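Long-range contact in 2-oxo-1,2-dihydroquinoline 8-monooxygenase, oxygenase component (Pseudomonas putida, PDB 1Z02), which probably hydroxylates 2-oxo-1,2-dihydroquinoline at position 8 as a Rieske-type monooxygenase, using a [2Fe-2S] cluster and a mononuclear iron: residues Val252-Met262 with Ser393-Trp404. Residues are numbered along the deposited sequence; the frame is centred on the assembly and turned at random.
Sequences VVEDDDGPKGM and SPITWRKLASRW
One face of the Trp-404 indole carries Lys-260 CD, 3.9 Å above the ring plane, and Glu-254 O, both toward the rim. Glu-254 OE1 lies at the edge of the ring, in its plane. The bond from Trp-404 NE1 to Glu-254 OE1 is weak and doubtful, because NE1 is crowded in the model. Lys-260 bends at chi2 (-69°), which turns its chain across the indole. Lys-260 NZ lies off-centre over the six-membered ring of Trp-404, 4.7 Å from its centroid, in a cation-pi contact, though the position of NZ is also doubtful. Glu-254 OE2 sits at the edge of the Arg-403 guanidinium, near its plane. Arg-403 NH1 forms a salt bridge to Glu-254 OE2 at 3.2 Å, with the carboxylate and guanidinium planes 80° apart. Deeper in, Leu-400 CD2 packs 3.6 Å from Gly-261 C and 3.9 Å from Met-262 CB. Met-262 SD reaches Trp-397 CB at 3.8 Å. On the partly exposed side, the methyls Val-252 CG2 and Thr-396 CG2 touch at 3.6 Å. An alanine in place of Trp-404 would take away the indole and would probably leave the Lys-260 chain without its platform and open a gap beside Glu-254. The contact lays helix 392-404 against the hairpin of strands 250-253 and 261-264, at one margin of the antiparallel sheet in the ring-hydroxylase domain. Buried Leu-400 and Met-262 hold them together by apolar contact, while solvent probably weakens the outer salt bridge.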
# COMPACT_ATOMS: atom_id res chain seq x y z
N VAL A 252 -6.84 41.72 -5.71
CA VAL A 252 -7.47 40.84 -4.73
C VAL A 252 -8.86 41.36 -4.38
O VAL A 252 -9.02 42.53 -4.00
CB VAL A 252 -6.62 40.75 -3.44
CG1 VAL A 252 -7.24 39.74 -2.47
CG2 VAL A 252 -5.20 40.33 -3.77
N VAL A 253 -9.86 40.50 -4.53
CA VAL A 253 -11.24 40.87 -4.23
C VAL A 253 -11.61 40.24 -2.89
O VAL A 253 -11.46 39.04 -2.70
CB VAL A 253 -12.21 40.39 -5.32
CG1 VAL A 253 -13.62 40.90 -5.01
CG2 VAL A 253 -11.75 40.89 -6.66
N GLU A 254 -12.07 41.07 -1.97
CA GLU A 254 -12.40 40.63 -0.62
C GLU A 254 -13.75 41.07 -0.07
O GLU A 254 -13.94 41.03 1.15
CB GLU A 254 -11.34 41.13 0.35
CG GLU A 254 -10.29 40.16 0.69
CD GLU A 254 -9.12 40.81 1.36
OE1 GLU A 254 -9.08 40.98 2.58
OE2 GLU A 254 -8.21 41.18 0.65
N ASP A 255 -14.67 41.50 -0.94
CA ASP A 255 -15.98 41.95 -0.48
C ASP A 255 -16.83 40.84 0.06
O ASP A 255 -16.73 39.67 -0.32
CB ASP A 255 -16.79 42.62 -1.58
CG ASP A 255 -16.06 43.73 -2.25
OD1 ASP A 255 -16.55 44.12 -3.32
OD2 ASP A 255 -15.03 44.23 -1.75
N ASP A 256 -17.77 41.27 0.87
CA ASP A 256 -18.67 40.35 1.55
C ASP A 256 -19.56 39.59 0.61
O ASP A 256 -19.60 38.36 0.58
CB ASP A 256 -19.65 41.10 2.39
CG ASP A 256 -19.10 41.61 3.64
OD1 ASP A 256 -18.42 40.86 4.31
OD2 ASP A 256 -19.41 42.75 3.99
N ASP A 257 -20.35 40.37 -0.11
CA ASP A 257 -21.32 39.86 -1.06
C ASP A 257 -20.64 39.60 -2.39
O ASP A 257 -20.59 40.46 -3.28
CB ASP A 257 -22.43 40.88 -1.23
CG ASP A 257 -23.64 40.29 -1.84
OD1 ASP A 257 -23.53 39.85 -3.00
OD2 ASP A 257 -24.68 40.26 -1.16
N GLY A 258 -20.05 38.42 -2.49
CA GLY A 258 -19.37 38.06 -3.71
C GLY A 258 -18.26 37.07 -3.47
O GLY A 258 -17.96 36.73 -2.33
N PRO A 259 -17.63 36.58 -4.55
CA PRO A 259 -16.54 35.61 -4.40
C PRO A 259 -15.26 36.22 -3.84
O PRO A 259 -14.99 37.41 -4.03
CB PRO A 259 -16.37 35.06 -5.82
CG PRO A 259 -16.94 36.11 -6.70
CD PRO A 259 -18.07 36.71 -5.95
N LYS A 260 -14.47 35.41 -3.14
CA LYS A 260 -13.20 35.86 -2.57
C LYS A 260 -12.10 35.27 -3.44
O LYS A 260 -11.95 34.04 -3.51
CB LYS A 260 -13.01 35.33 -1.16
CG LYS A 260 -14.21 35.44 -0.26
CD LYS A 260 -14.56 36.86 0.11
CE LYS A 260 -15.78 36.79 0.99
NZ LYS A 260 -16.41 38.04 1.28
N GLY A 261 -11.31 36.13 -4.07
CA GLY A 261 -10.24 35.63 -4.91
C GLY A 261 -9.37 36.71 -5.50
O GLY A 261 -9.26 37.81 -4.96
N MET A 262 -8.76 36.41 -6.64
CA MET A 262 -7.87 37.35 -7.30
C MET A 262 -8.04 37.28 -8.81
O MET A 262 -8.27 36.21 -9.38
CB MET A 262 -6.42 37.06 -6.94
CG MET A 262 -5.96 35.67 -7.36
SD MET A 262 -4.32 35.23 -6.77
CE MET A 262 -3.43 35.05 -8.27
N SER A 393 1.90 35.16 -7.88
CA SER A 393 0.55 34.69 -8.16
C SER A 393 0.11 33.67 -7.12
O SER A 393 -0.82 33.91 -6.36
CB SER A 393 0.49 34.03 -9.55
OG SER A 393 0.71 34.97 -10.57
N PRO A 394 0.79 32.50 -7.08
CA PRO A 394 0.37 31.51 -6.08
C PRO A 394 0.43 32.02 -4.64
O PRO A 394 -0.43 31.69 -3.83
CB PRO A 394 1.30 30.32 -6.36
CG PRO A 394 2.52 30.96 -6.96
CD PRO A 394 1.96 32.03 -7.85
N ILE A 395 1.44 32.82 -4.31
CA ILE A 395 1.57 33.34 -2.96
C ILE A 395 0.36 34.20 -2.61
O ILE A 395 -0.22 34.07 -1.53
CB ILE A 395 2.87 34.16 -2.79
CG1 ILE A 395 4.09 33.23 -2.93
CG2 ILE A 395 2.88 34.88 -1.44
CD1 ILE A 395 5.42 33.93 -2.89
N THR A 396 -0.05 35.07 -3.53
CA THR A 396 -1.20 35.92 -3.30
C THR A 396 -2.44 35.08 -3.09
O THR A 396 -3.31 35.42 -2.28
CB THR A 396 -1.43 36.87 -4.49
OG1 THR A 396 -0.28 37.69 -4.67
CG2 THR A 396 -2.65 37.76 -4.23
N TRP A 397 -2.53 33.96 -3.81
CA TRP A 397 -3.68 33.08 -3.68
C TRP A 397 -3.65 32.38 -2.32
O TRP A 397 -4.68 32.28 -1.65
CB TRP A 397 -3.70 32.06 -4.83
CG TRP A 397 -4.29 30.71 -4.49
CD1 TRP A 397 -3.61 29.53 -4.35
CD2 TRP A 397 -5.67 30.41 -4.22
NE1 TRP A 397 -4.48 28.52 -4.01
CE2 TRP A 397 -5.75 29.03 -3.92
CE3 TRP A 397 -6.84 31.18 -4.21
CZ2 TRP A 397 -6.95 28.40 -3.61
CZ3 TRP A 397 -8.04 30.55 -3.89
CH2 TRP A 397 -8.09 29.17 -3.60
N ARG A 398 -2.48 31.92 -1.91
CA ARG A 398 -2.36 31.24 -0.62
C ARG A 398 -2.75 32.16 0.52
O ARG A 398 -3.44 31.75 1.45
CB ARG A 398 -0.93 30.73 -0.41
CG ARG A 398 -0.50 29.63 -1.37
CD ARG A 398 0.84 29.08 -0.96
NE ARG A 398 1.43 28.22 -1.97
CZ ARG A 398 2.70 27.81 -1.94
NH1 ARG A 398 3.18 27.03 -2.90
NH2 ARG A 398 3.48 28.19 -0.95
N LYS A 399 -2.32 33.42 0.45
CA LYS A 399 -2.65 34.38 1.49
C LYS A 399 -4.14 34.65 1.59
O LYS A 399 -4.71 34.63 2.68
CB LYS A 399 -1.92 35.70 1.25
CG LYS A 399 -0.42 35.64 1.44
CD LYS A 399 0.16 37.03 1.32
CE LYS A 399 1.67 37.02 1.47
NZ LYS A 399 2.21 38.41 1.45
N LEU A 400 -4.79 34.91 0.46
CA LEU A 400 -6.21 35.20 0.47
C LEU A 400 -7.01 33.96 0.88
O LEU A 400 -8.04 34.08 1.54
CB LEU A 400 -6.67 35.71 -0.90
CG LEU A 400 -6.94 34.75 -2.07
CD1 LEU A 400 -8.37 34.22 -2.01
CD2 LEU A 400 -6.73 35.49 -3.37
N ALA A 401 -6.54 32.78 0.50
CA ALA A 401 -7.24 31.55 0.86
C ALA A 401 -7.14 31.35 2.38
O ALA A 401 -8.10 30.92 3.02
CB ALA A 401 -6.61 30.37 0.13
N SER A 402 -5.98 31.67 2.94
CA SER A 402 -5.77 31.53 4.38
C SER A 402 -6.67 32.49 5.14
O SER A 402 -7.21 32.15 6.19
CB SER A 402 -4.32 31.81 4.75
OG SER A 402 -3.42 30.93 4.10
N ARG A 403 -6.85 33.69 4.60
CA ARG A 403 -7.67 34.69 5.25
C ARG A 403 -9.18 34.51 5.14
O ARG A 403 -9.90 34.80 6.09
CB ARG A 403 -7.29 36.08 4.74
CG ARG A 403 -5.96 36.57 5.28
CD ARG A 403 -5.60 37.92 4.67
NE ARG A 403 -5.05 37.78 3.33
CZ ARG A 403 -5.34 38.58 2.31
NH1 ARG A 403 -6.18 39.59 2.46
NH2 ARG A 403 -4.77 38.39 1.13
N TRP A 404 -9.66 34.02 4.00
CA TRP A 404 -11.10 33.87 3.81
C TRP A 404 -11.75 32.50 3.73
O TRP A 404 -12.96 32.43 3.49
CB TRP A 404 -11.53 34.67 2.59
CG TRP A 404 -11.27 36.12 2.74
CD1 TRP A 404 -10.16 36.81 2.34
CD2 TRP A 404 -12.09 37.05 3.43
NE1 TRP A 404 -10.25 38.12 2.73
CE2 TRP A 404 -11.43 38.30 3.40
CE3 TRP A 404 -13.34 36.96 4.06
CZ2 TRP A 404 -11.96 39.44 3.99
CZ3 TRP A 404 -13.86 38.09 4.65
CH2 TRP A 404 -13.17 39.31 4.61